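Local coordinates for protein ppBat (Bacteroides thetaiotaomicron VPI-5482, PDB 3CNE) that binds flavins such as lumichrome, riboflavin, FMN and FAD as a homodimer, and may serve as a flavin store, apparently lacking proteolytic activity, at residues A[155-158]-A[162-165]; A[106-111]-A[168-173]; A[110-115]-A[132-137]. One frame throughout, in Å; residues are numbered along the deposited sequence.

Contact 1. Residues A[155-158]-A[162-165]; sequences FTAQ and TIWT. With FMN (flavin mononucleotide), chain N.
The methyl of A157 points at the turn formed by 162-165. Its CB lies 3.6 Å from T162 OG1 and 4.2 Å from I163 CG1. T162 OG1 sits between its own backbone N and carbonyl carbon (chi1 63°), which turns the oxygen back over the strand end, where it is hydrogen-bonded to K147 O and D159 N. In the DJ-1/PfpI fold seen here, strand 154-157 of the central sheet ends at A157, and the chain turns through 162-165 before entering helix 167-174. T162 O grips that turn twice, accepting from T165 N at 2.9 Å and from T165 OG1 at 2.6 Å, the latter in the carbonyl plane with a C=O...donor angle of 154°. T165 OG1 also bonds S148 OG, while its CG2 lies 3.4 Å from the W164 ring plane, over the ring centre. On the opposite face the isoalloxazine lies almost flat against the indole, which chi1 74° swings out from the turn; FMN C9A is 3.5 Å above the W164 ring plane, offset toward the rim. With an alanine in place of W164, an established riboflavin-binding residue, the flavin would probably lose the indole surface against it and the T165 methyl the face it covers. The closest approach to the ligand is W164 CE3 to FMN C1', 3.2 Å; N161 O of the second subunit also hydrogen-bonds FMN in this shared site.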
loop_
_atom_site.group_PDB
_atom_site.type_symbol
_atom_site.label_atom_id
_atom_site.label_comp_id
_atom_site.label_asym_id
_atom_site.label_seq_id
_atom_site.Cartn_x
_atom_site.Cartn_y
_atom_site.Cartn_z
ATOM N N PHE A 155 -15.480 4.929 -11.689
ATOM C CA PHE A 155 -15.327 4.962 -10.239
ATOM C C PHE A 155 -13.964 5.610 -10.005
ATOM O O PHE A 155 -12.938 4.957 -10.133
ATOM C CB PHE A 155 -15.341 3.529 -9.675
ATOM C CG PHE A 155 -16.660 2.809 -9.848
ATOM C CD1 PHE A 155 -17.410 2.430 -8.728
ATOM C CD2 PHE A 155 -17.153 2.500 -11.113
ATOM C CE1 PHE A 155 -18.649 1.776 -8.870
ATOM C CE2 PHE A 155 -18.393 1.843 -11.263
ATOM C CZ PHE A 155 -19.131 1.486 -10.132
ATOM N N THR A 156 -13.949 6.905 -9.697
ATOM C CA THR A 156 -12.686 7.611 -9.567
ATOM C C THR A 156 -12.599 8.310 -8.220
ATOM O O THR A 156 -13.606 8.780 -7.677
ATOM C CB THR A 156 -12.450 8.613 -10.724
ATOM O OG1 THR A 156 -13.466 9.631 -10.716
ATOM C CG2 THR A 156 -12.490 7.900 -12.057
ATOM N N ALA A 157 -11.389 8.336 -7.674
ATOM C CA ALA A 157 -11.130 9.003 -6.404
ATOM C C ALA A 157 -10.078 10.084 -6.631
ATOM O O ALA A 157 -9.190 9.930 -7.473
ATOM C CB ALA A 157 -10.666 7.999 -5.375
ATOM N N GLN A 158 -10.200 11.173 -5.887
ATOM C CA GLN A 158 -9.294 12.294 -5.980
ATOM C C GLN A 158 -7.828 11.855 -5.799
ATOM O O GLN A 158 -6.954 12.254 -6.575
ATOM C CB GLN A 158 -9.676 13.334 -4.928
ATOM C CG GLN A 158 -9.021 14.668 -5.136
ATOM C CD GLN A 158 -9.497 15.716 -4.165
ATOM O OE1 GLN A 158 -8.919 15.886 -3.089
ATOM N NE2 GLN A 158 -10.542 16.444 -4.547
ATOM N N THR A 162 -8.372 9.254 -0.610
ATOM C CA THR A 162 -9.842 9.223 -0.700
ATOM C C THR A 162 -10.412 7.929 -1.329
ATOM O O THR A 162 -11.650 7.794 -1.541
ATOM C CB THR A 162 -10.388 10.429 -1.464
ATOM O OG1 THR A 162 -9.926 10.402 -2.819
ATOM C CG2 THR A 162 -9.969 11.722 -0.814
ATOM N N ILE A 163 -9.520 6.996 -1.652
ATOM C CA ILE A 163 -9.944 5.711 -2.217
ATOM C C ILE A 163 -10.996 5.039 -1.312
ATOM O O ILE A 163 -12.018 4.539 -1.802
ATOM C CB ILE A 163 -8.755 4.774 -2.496
ATOM C CG1 ILE A 163 -7.969 5.287 -3.712
ATOM C CG2 ILE A 163 -9.259 3.327 -2.787
ATOM C CD1 ILE A 163 -6.597 4.641 -3.888
ATOM N N TRP A 164 -10.757 5.094 0.005
ATOM C CA TRP A 164 -11.670 4.532 1.006
ATOM C C TRP A 164 -13.120 4.985 0.807
ATOM O O TRP A 164 -14.025 4.239 1.157
ATOM C CB TRP A 164 -11.218 4.864 2.442
ATOM C CG TRP A 164 -11.453 6.303 2.875
ATOM C CD1 TRP A 164 -10.633 7.354 2.676
ATOM C CD2 TRP A 164 -12.595 6.813 3.585
ATOM N NE1 TRP A 164 -11.170 8.500 3.217
ATOM C CE2 TRP A 164 -12.377 8.186 3.792
ATOM C CE3 TRP A 164 -13.779 6.232 4.077
ATOM C CZ2 TRP A 164 -13.308 9.003 4.450
ATOM C CZ3 TRP A 164 -14.701 7.046 4.749
ATOM C CH2 TRP A 164 -14.459 8.407 4.924
ATOM N N THR A 165 -13.330 6.201 0.275
ATOM C CA THR A 165 -14.699 6.749 0.085
ATOM C C THR A 165 -15.517 6.056 -1.011
ATOM O O THR A 165 -16.748 6.159 -1.028
ATOM C CB THR A 165 -14.732 8.273 -0.200
ATOM O OG1 THR A 165 -14.136 8.558 -1.478
ATOM C CG2 THR A 165 -14.062 9.058 0.914
HETATM N N1 FMN N . -9.486 5.122 5.708
HETATM C C2 FMN N . -8.284 5.300 5.056
HETATM O O2 FMN N . -7.703 4.312 4.593
HETATM N N3 FMN N . -7.746 6.574 4.934
HETATM C C4 FMN N . -8.414 7.671 5.472
HETATM O O4 FMN N . -7.964 8.816 5.314
HETATM C C4A FMN N . -9.631 7.486 6.129
HETATM N N5 FMN N . -10.308 8.568 6.666
HETATM C C5A FMN N . -11.511 8.360 7.316
HETATM C C6 FMN N . -12.188 9.443 7.854
HETATM C C7 FMN N . -13.407 9.267 8.505
HETATM C C7M FMN N . -14.369 10.424 8.445
HETATM C C8 FMN N . -13.938 7.977 8.653
HETATM C C8M FMN N . -14.667 7.662 9.940
HETATM C C9 FMN N . -13.251 6.906 8.084
HETATM C C9A FMN N . -12.038 7.074 7.430
HETATM N N10 FMN N . -11.365 5.977 6.894
HETATM C C10 FMN N . -10.163 6.199 6.248
HETATM C "C1'" FMN N . -12.152 4.800 6.393
HETATM C "C2'" FMN N . -12.109 3.561 7.279
HETATM O "O2'" FMN N . -10.976 2.772 6.955
HETATM C "C3'" FMN N . -13.402 2.764 7.067
HETATM O "O3'" FMN N . -14.507 3.581 7.409
HETATM C "C4'" FMN N . -13.453 1.469 7.881
HETATM O "O4'" FMN N . -12.826 0.404 7.186
#

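Contact 2. Residues A[106-111]-A[168-173]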
loop_
_atom_site.group_PDB
_atom_site.type_symbol
_atom_site.label_atom_id
_atom_site.label_comp_id
_atom_site.label_asym_id
_atom_site.label_seq_id
_atom_site.Cartn_x
_atom_site.Cartn_y
_atom_site.Cartn_z
HETATM N N MSE A 106 -15.972 -1.582 -16.505
HETATM C CA MSE A 106 -15.888 -0.720 -15.350
HETATM C C MSE A 106 -14.478 -0.087 -15.255
HETATM O O MSE A 106 -13.474 -0.799 -15.296
HETATM C CB MSE A 106 -16.217 -1.538 -14.112
HETATM C CG MSE A 106 -16.114 -0.807 -12.811
HETATM SE SE MSE A 106 -16.655 -2.035 -11.364
HETATM C CE MSE A 106 -16.666 -3.729 -12.360
HETATM N N MSE A 107 -14.435 1.249 -15.172
HETATM C CA MSE A 107 -13.187 2.026 -15.180
HETATM C C MSE A 107 -12.977 2.621 -13.797
HETATM O O MSE A 107 -13.792 3.413 -13.320
HETATM C CB MSE A 107 -13.213 3.151 -16.218
HETATM C CG MSE A 107 -13.692 2.777 -17.589
HETATM SE SE MSE A 107 -12.657 1.341 -18.361
HETATM C CE MSE A 107 -10.985 2.298 -18.741
ATOM N N ILE A 108 -11.877 2.223 -13.172
ATOM C CA ILE A 108 -11.582 2.539 -11.780
ATOM C C ILE A 108 -10.182 3.182 -11.694
ATOM O O ILE A 108 -9.217 2.693 -12.286
ATOM C CB ILE A 108 -11.586 1.274 -10.878
ATOM C CG1 ILE A 108 -12.965 0.592 -10.860
ATOM C CG2 ILE A 108 -11.132 1.632 -9.435
ATOM C CD1 ILE A 108 -12.895 -0.927 -10.736
ATOM N N GLY A 109 -10.073 4.290 -10.972
ATOM C CA GLY A 109 -8.777 4.912 -10.820
ATOM C C GLY A 109 -8.842 6.064 -9.851
ATOM O O GLY A 109 -9.930 6.462 -9.413
ATOM N N HIS A 110 -7.663 6.553 -9.492
ATOM C CA HIS A 110 -7.531 7.626 -8.537
ATOM C C HIS A 110 -6.396 8.554 -8.957
ATOM O O HIS A 110 -5.635 8.239 -9.885
ATOM C CB HIS A 110 -7.291 7.067 -7.123
ATOM C CG HIS A 110 -5.950 6.422 -6.941
ATOM N ND1 HIS A 110 -5.703 5.107 -7.275
ATOM C CD2 HIS A 110 -4.788 6.906 -6.442
ATOM C CE1 HIS A 110 -4.446 4.810 -6.988
ATOM N NE2 HIS A 110 -3.871 5.884 -6.485
ATOM N N CYS A 111 -6.297 9.681 -8.246
ATOM C CA CYS A 111 -5.264 10.695 -8.451
ATOM C C CYS A 111 -5.327 11.225 -9.897
ATOM O O CYS A 111 -6.313 11.868 -10.244
ATOM C CB CYS A 111 -3.883 10.203 -7.977
ATOM S SG CYS A 111 -2.706 11.550 -7.682
ATOM N N PRO A 168 -15.841 0.552 -0.984
ATOM C CA PRO A 168 -16.950 -0.384 -0.728
ATOM C C PRO A 168 -17.910 -0.504 -1.917
ATOM O O PRO A 168 -18.386 -1.606 -2.205
ATOM C CB PRO A 168 -17.678 0.254 0.476
ATOM C CG PRO A 168 -16.582 1.035 1.175
ATOM C CD PRO A 168 -15.849 1.650 0.002
ATOM N N LYS A 169 -18.184 0.606 -2.596
ATOM C CA LYS A 169 -19.030 0.573 -3.797
ATOM C C LYS A 169 -18.342 -0.205 -4.927
ATOM O O LYS A 169 -18.993 -0.922 -5.667
ATOM C CB LYS A 169 -19.409 2.003 -4.249
ATOM C CG LYS A 169 -20.377 2.736 -3.292
ATOM C CD LYS A 169 -20.895 4.083 -3.833
ATOM C CE LYS A 169 -19.888 5.255 -3.726
ATOM N NZ LYS A 169 -19.957 6.118 -2.476
ATOM N N VAL A 170 -17.014 -0.068 -5.051
ATOM C CA VAL A 170 -16.272 -0.779 -6.096
ATOM C C VAL A 170 -16.347 -2.275 -5.841
ATOM O O VAL A 170 -16.589 -3.062 -6.757
ATOM C CB VAL A 170 -14.798 -0.350 -6.140
ATOM C CG1 VAL A 170 -14.023 -1.209 -7.149
ATOM C CG2 VAL A 170 -14.718 1.105 -6.498
ATOM N N ILE A 171 -16.113 -2.655 -4.593
ATOM C CA ILE A 171 -16.173 -4.056 -4.190
ATOM C C ILE A 171 -17.568 -4.613 -4.481
ATOM O O ILE A 171 -17.687 -5.672 -5.086
ATOM C CB ILE A 171 -15.800 -4.264 -2.702
ATOM C CG1 ILE A 171 -14.324 -3.903 -2.435
ATOM C CG2 ILE A 171 -16.066 -5.733 -2.275
ATOM C CD1 ILE A 171 -13.349 -4.603 -3.357
ATOM N N GLU A 172 -18.605 -3.894 -4.052
ATOM C CA GLU A 172 -19.997 -4.317 -4.253
ATOM C C GLU A 172 -20.299 -4.553 -5.742
ATOM O O GLU A 172 -20.920 -5.554 -6.104
ATOM C CB GLU A 172 -20.954 -3.312 -3.600
ATOM C CG GLU A 172 -22.433 -3.364 -4.064
ATOM C CD GLU A 172 -23.262 -4.462 -3.393
ATOM O OE1 GLU A 172 -23.798 -5.346 -4.118
ATOM O OE2 GLU A 172 -23.390 -4.448 -2.143
ATOM N N ALA A 173 -19.811 -3.663 -6.600
ATOM C CA ALA A 173 -20.007 -3.771 -8.068
ATOM C C ALA A 173 -19.272 -4.950 -8.709
ATOM O O ALA A 173 -19.669 -5.429 -9.775
ATOM C CB ALA A 173 -19.612 -2.468 -8.756
#
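The helical bond from E172 N to P168 O, 2.9 Å, and its successor from A173 N to K169 O set the turn on which V170 and A173, three residues apart, meet I108 and M106 of the strand. This is a helix-on-sheet layer of the DJ-1/PfpI alpha/beta fold: helix 167-174 packs on strand 106-110, an inner strand of the parallel part of the sheet. The CA atoms nearest across the contact show the spacing, with I108 and V170 8.1 Å apart and M106 and A173 8.9 Å apart, so side chains alone bridge the layers.

I108 and V170 reach toward each other tip to tip, CD1 of the isoleucine lying 3.8 Å from CG1 of the valine. V170 contributes the branch that stands opposite its backbone N (chi1 175°), which extends that methyl out from the helix. M106, a selenomethionine, spans the gap differently: chi1 177° and chi2 178° keep the chain straight out to SE, which comes alongside the methyl of A173. The alternation of the strand puts M106 and I108 on the helix side, whereas M107 turns to the other face and touches F154 and L70. F155 of the adjoining strand touches both M106 and V170, extending the apolar patch, and Y21 of helix 15-27 also touches I108. At the outer end of this patch, M106 SE lies 4.0 Å from A173 CB.

Contact 3. Residues A[110-115]-A[132-137]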
loop_
_atom_site.group_PDB
_atom_site.type_symbol
_atom_site.label_atom_id
_atom_site.label_comp_id
_atom_site.label_asym_id
_atom_site.label_seq_id
_atom_site.Cartn_x
_atom_site.Cartn_y
_atom_site.Cartn_z
ATOM N N HIS A 110 -7.663 6.553 -9.492
ATOM C CA HIS A 110 -7.531 7.626 -8.537
ATOM C C HIS A 110 -6.396 8.554 -8.957
ATOM O O HIS A 110 -5.635 8.239 -9.885
ATOM C CB HIS A 110 -7.291 7.067 -7.123
ATOM C CG HIS A 110 -5.950 6.422 -6.941
ATOM N ND1 HIS A 110 -5.703 5.107 -7.275
ATOM C CD2 HIS A 110 -4.788 6.906 -6.442
ATOM C CE1 HIS A 110 -4.446 4.810 -6.988
ATOM N NE2 HIS A 110 -3.871 5.884 -6.485
ATOM N N CYS A 111 -6.297 9.681 -8.246
ATOM C CA CYS A 111 -5.264 10.695 -8.451
ATOM C C CYS A 111 -5.327 11.225 -9.897
ATOM O O CYS A 111 -6.313 11.868 -10.244
ATOM C CB CYS A 111 -3.883 10.203 -7.977
ATOM S SG CYS A 111 -2.706 11.550 -7.682
ATOM N N ALA A 112 -4.340 10.958 -10.752
ATOM C CA ALA A 112 -4.454 11.419 -12.159
ATOM C C ALA A 112 -5.080 10.386 -13.103
ATOM O O ALA A 112 -5.098 10.587 -14.319
ATOM C CB ALA A 112 -3.071 11.924 -12.711
ATOM N N GLY A 113 -5.609 9.289 -12.536
ATOM C CA GLY A 113 -6.304 8.257 -13.297
ATOM C C GLY A 113 -7.401 8.792 -14.207
ATOM O O GLY A 113 -7.510 8.381 -15.374
ATOM N N ALA A 114 -8.220 9.710 -13.683
ATOM C CA ALA A 114 -9.320 10.285 -14.470
ATOM C C ALA A 114 -8.775 11.050 -15.686
ATOM O O ALA A 114 -9.437 11.129 -16.739
ATOM C CB ALA A 114 -10.154 11.216 -13.614
HETATM N N MSE A 115 -7.572 11.605 -15.538
HETATM C CA MSE A 115 -6.947 12.342 -16.638
HETATM C C MSE A 115 -6.482 11.382 -17.724
HETATM O O MSE A 115 -6.677 11.639 -18.912
HETATM C CB MSE A 115 -5.796 13.188 -16.134
HETATM C CG MSE A 115 -5.190 14.100 -17.197
HETATM SE SE MSE A 115 -3.499 14.854 -16.571
HETATM C CE MSE A 115 -2.323 13.275 -16.481
ATOM N N PRO A 132 -6.349 17.628 -7.593
ATOM C CA PRO A 132 -6.461 19.060 -7.923
ATOM C C PRO A 132 -5.502 19.552 -9.005
ATOM O O PRO A 132 -5.908 20.300 -9.895
ATOM C CB PRO A 132 -6.170 19.750 -6.585
ATOM C CG PRO A 132 -6.682 18.786 -5.585
ATOM C CD PRO A 132 -6.365 17.416 -6.132
ATOM N N LEU A 133 -4.246 19.123 -8.948
ATOM C CA LEU A 133 -3.259 19.561 -9.944
ATOM C C LEU A 133 -3.534 19.017 -11.349
ATOM O O LEU A 133 -3.081 19.589 -12.344
ATOM C CB LEU A 133 -1.835 19.194 -9.498
ATOM C CG LEU A 133 -1.294 19.809 -8.202
ATOM C CD1 LEU A 133 0.029 19.154 -7.783
ATOM C CD2 LEU A 133 -1.127 21.333 -8.329
ATOM N N ALA A 134 -4.249 17.897 -11.433
ATOM C CA ALA A 134 -4.588 17.324 -12.730
ATOM C C ALA A 134 -5.949 17.836 -13.228
ATOM O O ALA A 134 -6.280 17.665 -14.400
ATOM C CB ALA A 134 -4.573 15.788 -12.659
ATOM N N LYS A 135 -6.720 18.480 -12.349
ATOM C CA LYS A 135 -8.088 18.960 -12.688
ATOM C C LYS A 135 -8.193 19.792 -13.978
ATOM O O LYS A 135 -9.067 19.522 -14.802
ATOM C CB LYS A 135 -8.748 19.709 -11.517
ATOM C CG LYS A 135 -10.220 20.040 -11.762
ATOM C CD LYS A 135 -10.875 20.699 -10.567
ATOM C CE LYS A 135 -12.320 21.065 -10.901
ATOM N NZ LYS A 135 -12.911 21.963 -9.874
ATOM N N PRO A 136 -7.295 20.785 -14.168
ATOM C CA PRO A 136 -7.402 21.589 -15.386
ATOM C C PRO A 136 -7.219 20.787 -16.678
ATOM O O PRO A 136 -7.604 21.268 -17.745
ATOM C CB PRO A 136 -6.253 22.599 -15.252
ATOM C CG PRO A 136 -5.894 22.610 -13.814
ATOM C CD PRO A 136 -6.164 21.224 -13.329
ATOM N N ALA A 137 -6.643 19.587 -16.590
ATOM C CA ALA A 137 -6.462 18.752 -17.780
ATOM C C ALA A 137 -7.711 17.967 -18.181
ATOM O O ALA A 137 -7.732 17.336 -19.238
ATOM C CB ALA A 137 -5.265 17.820 -17.612
#
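Apolar contacts carry the join between 110-115 and 132-137, chiefly through M115, a selenomethionine, with A134 and A137. Here the strand-turn-helix corner of the DJ-1/PfpI fold, at the start of helix 113-119, packs against the loop between strands 127-129 and 142-144. SE of M115 lies 4.2 Å from A134 CB, and its CG and SE both touch the A137 methyl. The M115 side chain runs extended from the helix: CG opposite the backbone N (chi1 -174°) and a nearly straight chi2 carry SE out to both alanine methyls, while the bend at chi3 turns only CE. Nearer the corner, A112 CB meets A134 CB at 4.1 Å, so the A134 methyl meets both A112 CB and M115 SE.

Backbone hydrogen bonds shape each partner separately. H110 to G113 form a type II' turn closed by G113 N to H110 O, with C111 at phi/psi 59°/-112°, resembling the nucleophile elbow of DJ-1/PfpI relatives, although C111 here is a zinc ligand; a CB on G113 would clash with H110 O. A112 takes the N-cap position, and its O receives a weak bond from M115 N. In the loop, A137 N bonds to A134 O at 2.9 Å, and the CB atoms of both residues point toward 110-115.

A charged pair and a metal site flank the apolar join. CB of K135 points away from 110-115, and its NZ makes a salt bridge with D145. C111 binds zinc together with C74, and the A112 side chain comes within about 4 Å of the zinc ion. Across the apolar join itself, the closest approach is M115 SE to A137 CB, 3.6 Å.

Overall arrangement
Contacts 1 and 2 share the central sheet, where strands 154-157 and 106-110 are neighbours joined by backbone bonds such as A157 N to G109 O. Contact 3 starts where the second of these strands ends, sharing H110 and C111 with contact 2, and A157 O probably bonds C111 N. Contact 1 is mostly buried and mixes a methyl, hydroxyls and a doubly used carbonyl, with the flavin at its outer side. Contacts 2 and 3 are partly buried and cross through apolar side chains only: the former joins a helix to the sheet, the latter a helix start to a loop beside the zinc site.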